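Local coordinates for protein xyloglucan-specific endo-beta-1,4-glucanase GH12 (Aspergillus niveus, PDB 4NPR) that probably cleaves internal beta-1,4-glucosidic linkages of xyloglucan, with retention of the anomeric configuration, to release xyloglucan oligosaccharides, at residues A122-L127 and E138-L143. Residues are numbered along the deposited sequence; the frame is centred on the assembly and turned at random.
Sequences AYDMFL and EIMVWL
Tyr123 O accepts a hydrogen bond from Val141 N at 3.0 Å and a weaker CA-H...O contact from Met140 CA at 3.1 Å. These strands, 117-128 and 137-146, illustrate an antiparallel beta hairpin inside the jelly roll of a family 12 glycoside hydrolase. In the next hydrogen-bonded pair, Ile139 N donates to Met125 O at 2.8 Å and Met125 N donates back to Ile139 O. On their face, the Met125 chain bends at its last torsion (chi3 -86°), bringing CE against both Ile139 CG2 and Val141 CG2; helix 198-207 packs over this apolar layer through Phe201. Val141 O lies at the edge of the Tyr123 ring, in its plane, with Tyr123 CD1 4.0 Å from Val141 CB, and the hydroxyl is hydrogen-bonded to Ser106. The face carrying Asp124, Phe126, Glu138 and Met140 probably lines the substrate cleft, as in other family 12 enzymes. Here Glu138, fully extended, lies alongside the Phe126 ring, Glu138 CG 3.4 Å from Phe126 CE1 and the carboxylate turned 25° from the ring plane. Met140 CE sits 3.7 Å from Asp124 CG, and Met140 SD accepts a weak hydrogen bond from Trp142 NE1, whose neighbouring CD1 rests 3.8 Å from Ala122 CB.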
# COMPACT_ATOMS: atom_id res chain seq x y z
N ALA A 122 -0.25 3.87 -1.45
CA ALA A 122 -0.76 3.28 -0.25
C ALA A 122 0.24 2.29 0.33
O ALA A 122 0.94 1.58 -0.42
CB ALA A 122 -2.06 2.57 -0.57
N TYR A 123 0.32 2.32 1.67
CA TYR A 123 0.71 1.19 2.47
C TYR A 123 -0.49 0.25 2.53
O TYR A 123 -1.64 0.70 2.58
CB TYR A 123 1.06 1.54 3.92
CG TYR A 123 2.21 2.45 4.11
CD1 TYR A 123 2.06 3.84 4.02
CD2 TYR A 123 3.46 1.95 4.39
CE1 TYR A 123 3.13 4.70 4.20
CE2 TYR A 123 4.54 2.79 4.60
CZ TYR A 123 4.38 4.17 4.48
OH TYR A 123 5.48 5.02 4.70
N ASP A 124 -0.16 -1.05 2.53
CA ASP A 124 -1.06 -2.14 2.76
C ASP A 124 -0.48 -3.10 3.81
O ASP A 124 0.50 -3.78 3.56
CB ASP A 124 -1.25 -2.87 1.45
CG ASP A 124 -2.64 -3.40 1.28
OD1 ASP A 124 -3.49 -3.15 2.17
OD2 ASP A 124 -2.90 -4.06 0.25
N MET A 125 -1.07 -3.12 5.00
CA MET A 125 -0.62 -3.94 6.10
C MET A 125 -1.71 -4.91 6.55
O MET A 125 -2.86 -4.54 6.71
CB MET A 125 -0.25 -3.06 7.27
CG MET A 125 0.83 -2.05 6.95
SD MET A 125 1.08 -1.02 8.40
CE MET A 125 -0.19 0.20 8.13
N PHE A 126 -1.31 -6.15 6.78
CA PHE A 126 -2.23 -7.24 6.94
C PHE A 126 -2.06 -7.88 8.31
O PHE A 126 -0.93 -8.06 8.78
CB PHE A 126 -1.93 -8.24 5.86
CG PHE A 126 -2.36 -7.80 4.50
CD1 PHE A 126 -3.70 -7.91 4.13
CD2 PHE A 126 -1.46 -7.23 3.62
CE1 PHE A 126 -4.11 -7.49 2.88
CE2 PHE A 126 -1.85 -6.83 2.36
CZ PHE A 126 -3.20 -6.95 1.99
N LEU A 127 -3.20 -8.20 8.95
CA LEU A 127 -3.20 -8.92 10.21
C LEU A 127 -3.73 -10.32 10.09
O LEU A 127 -4.48 -10.64 9.15
CB LEU A 127 -4.07 -8.20 11.20
CG LEU A 127 -3.60 -6.79 11.40
CD1 LEU A 127 -4.52 -6.10 12.39
CD2 LEU A 127 -2.18 -6.83 11.90
N GLU A 138 -7.17 -5.91 7.03
CA GLU A 138 -6.31 -5.16 6.19
C GLU A 138 -6.39 -3.71 6.58
O GLU A 138 -7.49 -3.18 6.75
CB GLU A 138 -6.68 -5.36 4.71
CG GLU A 138 -5.75 -4.59 3.75
CD GLU A 138 -6.18 -4.70 2.29
OE1 GLU A 138 -7.23 -5.31 1.96
OE2 GLU A 138 -5.46 -4.15 1.45
N ILE A 139 -5.23 -3.09 6.69
CA ILE A 139 -5.13 -1.66 6.96
C ILE A 139 -4.35 -0.95 5.85
O ILE A 139 -3.21 -1.29 5.53
CB ILE A 139 -4.44 -1.43 8.29
CG1 ILE A 139 -5.34 -1.92 9.41
CG2 ILE A 139 -4.16 0.05 8.49
CD1 ILE A 139 -5.17 -3.37 9.74
N MET A 140 -4.98 0.03 5.25
CA MET A 140 -4.34 0.77 4.19
C MET A 140 -4.14 2.20 4.66
O MET A 140 -4.96 2.76 5.39
CB MET A 140 -5.18 0.78 2.92
CG MET A 140 -5.74 -0.55 2.48
SD MET A 140 -6.10 -0.57 0.69
CE MET A 140 -4.50 -0.56 -0.13
N VAL A 141 -3.06 2.79 4.19
CA VAL A 141 -2.79 4.17 4.46
C VAL A 141 -2.46 4.81 3.14
O VAL A 141 -1.42 4.54 2.56
CB VAL A 141 -1.65 4.36 5.47
CG1 VAL A 141 -1.43 5.83 5.70
CG2 VAL A 141 -2.01 3.64 6.79
N TRP A 142 -3.40 5.62 2.68
CA TRP A 142 -3.31 6.27 1.39
C TRP A 142 -2.63 7.63 1.56
O TRP A 142 -3.18 8.56 2.17
CB TRP A 142 -4.69 6.45 0.78
CG TRP A 142 -5.40 5.20 0.34
CD1 TRP A 142 -5.32 3.94 0.90
CD2 TRP A 142 -6.33 5.10 -0.72
NE1 TRP A 142 -6.12 3.06 0.22
CE2 TRP A 142 -6.76 3.75 -0.78
CE3 TRP A 142 -6.83 6.00 -1.64
CZ2 TRP A 142 -7.66 3.30 -1.74
CZ3 TRP A 142 -7.74 5.55 -2.62
CH2 TRP A 142 -8.14 4.23 -2.66
N LEU A 143 -1.45 7.78 0.99
CA LEU A 143 -0.85 9.11 0.90
C LEU A 143 -1.35 9.87 -0.31
O LEU A 143 -1.21 11.11 -0.41
CB LEU A 143 0.67 8.99 0.89
CG LEU A 143 1.19 8.27 2.11
CD1 LEU A 143 2.68 8.30 2.02
CD2 LEU A 143 0.72 8.85 3.45